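Local coordinates for protein glutathione S-transferase delta (Bombyx mori, PDB 3VK9) that probably catalyses the conjugation of glutathione to electrophilic substrates, working as a homodimer of the delta class of glutathione transferases, at residues I103-Q108 / Q133-L138. Sequence-based numbering, arbitrary orientation.
Sequences IGTLYQ and QEALQL
The methyl of Ala135 points toward helix 89-119 and lodges between Thr105 and Leu106, a worked example of a small side chain docking against the backbone of a facing helix. Its CB lies 4.0 Å from Leu106 CA, so it meets the main chain itself, and equally 4.0 Å from Thr105 CG2. The CA atoms of Leu106 and Ala135 are 5.3 Å apart. The axes of the two segments approach to 9.0 Å, with a signed crossing angle of -119°.

Thr105 turns its two branches to different tasks. With CG2 anti to the backbone N (OG1 at chi1 -59°), the methyl faces Ala135, and the hydroxyl is left to hydrogen-bond Gln51 NE2 of the second subunit. Leu106 sets out along the flank of the interface rather than into it. Its side chain was modelled in two conformations; in the one described the branched end bends across, and CD1 stands 4.5 Å from Leu136 CD2, a tentative touch. Ser164 and Val165 of helix 156-167 also pack against Leu106, while Ile173 lies against Leu136, which ties the pair into the interior of the all-helical C-terminal domain. Around residues 103-106 helix 89-119 widens into a pi-type turn, and Ala135 meets the far end of this turn, at Thr105 and Leu106.

No hydrogen bond or salt bridge joins the two segments. Their attachment therefore rests on van der Waals packing of buried aliphatic groups, partly against the backbone, while the threonine hydroxyl beside this seam serves the dimer contact instead.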
loop_
_atom_site.group_PDB
_atom_site.type_symbol
_atom_site.label_atom_id
_atom_site.label_comp_id
_atom_site.label_asym_id
_atom_site.label_seq_id
_atom_site.Cartn_x
_atom_site.Cartn_y
_atom_site.Cartn_z
ATOM N N ILE A 103 -0.716 2.384 -4.474
ATOM C CA ILE A 103 -0.066 1.070 -4.541
ATOM C C ILE A 103 -1.048 -0.100 -4.793
ATOM O O ILE A 103 -0.788 -0.962 -5.629
ATOM C CB ILE A 103 0.789 0.772 -3.284
ATOM C CG1 ILE A 103 1.614 -0.507 -3.500
ATOM C CG2 ILE A 103 -0.092 0.679 -2.033
ATOM C CD1 ILE A 103 2.689 -0.771 -2.428
ATOM N N GLY A 104 -2.163 -0.118 -4.075
ATOM C CA GLY A 104 -3.063 -1.263 -4.087
ATOM C C GLY A 104 -4.075 -1.287 -5.213
ATOM O O GLY A 104 -4.614 -2.338 -5.568
ATOM N N THR A 105 -4.332 -0.123 -5.788
ATOM C CA THR A 105 -5.354 -0.032 -6.812
ATOM C C THR A 105 -4.828 0.488 -8.144
ATOM O O THR A 105 -4.772 -0.263 -9.115
ATOM C CB THR A 105 -6.552 0.828 -6.349
ATOM O OG1 THR A 105 -7.126 0.245 -5.168
ATOM C CG2 THR A 105 -7.625 0.914 -7.449
ATOM N N LEU A 106 -4.430 1.756 -8.197
ATOM C CA LEU A 106 -4.067 2.353 -9.477
ATOM C C LEU A 106 -2.834 1.692 -10.081
ATOM O O LEU A 106 -2.883 1.155 -11.194
ATOM C CB LEU A 106 -3.883 3.874 -9.369
ATOM C CG LEU A 106 -3.943 4.586 -10.727
ATOM C CD1 LEU A 106 -4.796 5.834 -10.647
ATOM C CD2 LEU A 106 -2.546 4.902 -11.281
ATOM N N TYR A 107 -1.731 1.709 -9.352
ATOM C CA TYR A 107 -0.515 1.173 -9.930
ATOM C C TYR A 107 -0.578 -0.353 -10.043
ATOM O O TYR A 107 -0.068 -0.939 -10.991
ATOM C CB TYR A 107 0.738 1.648 -9.183
ATOM C CG TYR A 107 1.984 1.223 -9.911
ATOM C CD1 TYR A 107 2.449 1.943 -10.997
ATOM C CD2 TYR A 107 2.662 0.075 -9.551
ATOM C CE1 TYR A 107 3.573 1.539 -11.699
ATOM C CE2 TYR A 107 3.796 -0.338 -10.252
ATOM C CZ TYR A 107 4.243 0.405 -11.321
ATOM O OH TYR A 107 5.364 0.010 -12.018
ATOM N N GLN A 108 -1.248 -0.994 -9.100
ATOM C CA GLN A 108 -1.407 -2.440 -9.166
ATOM C C GLN A 108 -2.155 -2.833 -10.432
ATOM O O GLN A 108 -1.761 -3.753 -11.134
ATOM C CB GLN A 108 -2.148 -2.958 -7.931
ATOM C CG GLN A 108 -2.273 -4.463 -7.896
ATOM C CD GLN A 108 -0.914 -5.142 -7.814
ATOM O OE1 GLN A 108 -0.159 -4.944 -6.851
ATOM N NE2 GLN A 108 -0.585 -5.930 -8.836
ATOM N N GLN A 133 -9.251 1.589 -16.192
ATOM C CA GLN A 133 -10.200 2.677 -16.434
ATOM C C GLN A 133 -10.938 3.004 -15.129
ATOM O O GLN A 133 -11.126 4.172 -14.789
ATOM C CB GLN A 133 -11.208 2.319 -17.544
ATOM C CG GLN A 133 -10.563 1.924 -18.892
ATOM C CD GLN A 133 -9.804 3.076 -19.560
ATOM O OE1 GLN A 133 -10.007 4.245 -19.228
ATOM N NE2 GLN A 133 -8.925 2.742 -20.510
ATOM N N GLU A 134 -11.358 1.971 -14.399
ATOM C CA GLU A 134 -12.097 2.193 -13.152
ATOM C C GLU A 134 -11.216 2.867 -12.091
ATOM O O GLU A 134 -11.696 3.654 -11.281
ATOM C CB GLU A 134 -12.659 0.878 -12.596
ATOM C CG GLU A 134 -13.611 0.151 -13.525
ATOM C CD GLU A 134 -13.935 -1.264 -13.046
ATOM O OE1 GLU A 134 -13.341 -1.715 -12.033
ATOM O OE2 GLU A 134 -14.788 -1.922 -13.691
ATOM N N ALA A 135 -9.930 2.539 -12.072
ATOM C CA ALA A 135 -9.042 3.208 -11.131
ATOM C C ALA A 135 -8.952 4.705 -11.480
ATOM O O ALA A 135 -8.976 5.569 -10.605
ATOM C CB ALA A 135 -7.691 2.568 -11.145
ATOM N N LEU A 136 -8.879 4.998 -12.771
ATOM C CA LEU A 136 -8.808 6.373 -13.238
ATOM C C LEU A 136 -10.105 7.131 -12.980
ATOM O O LEU A 136 -10.082 8.324 -12.705
ATOM C CB LEU A 136 -8.464 6.409 -14.731
ATOM C CG LEU A 136 -7.004 6.127 -15.118
ATOM C CD1 LEU A 136 -6.857 5.864 -16.634
ATOM C CD2 LEU A 136 -6.106 7.275 -14.678
ATOM N N GLN A 137 -11.232 6.443 -13.108
ATOM C CA GLN A 137 -12.525 7.039 -12.793
ATOM C C GLN A 137 -12.606 7.423 -11.315
ATOM O O GLN A 137 -13.103 8.491 -10.971
ATOM C CB GLN A 137 -13.664 6.083 -13.170
ATOM C CG GLN A 137 -13.878 5.980 -14.673
ATOM C CD GLN A 137 -14.497 4.656 -15.106
ATOM O OE1 GLN A 137 -15.170 3.977 -14.320
ATOM N NE2 GLN A 137 -14.263 4.281 -16.366
ATOM N N LEU A 138 -12.101 6.556 -10.450
ATOM C CA LEU A 138 -11.993 6.866 -9.022
ATOM C C LEU A 138 -11.099 8.089 -8.787
ATOM O O LEU A 138 -11.435 8.972 -7.987
ATOM C CB LEU A 138 -11.461 5.659 -8.247
ATOM C CG LEU A 138 -12.442 4.480 -8.124
ATOM C CD1 LEU A 138 -11.739 3.233 -7.560
ATOM C CD2 LEU A 138 -13.635 4.855 -7.249
#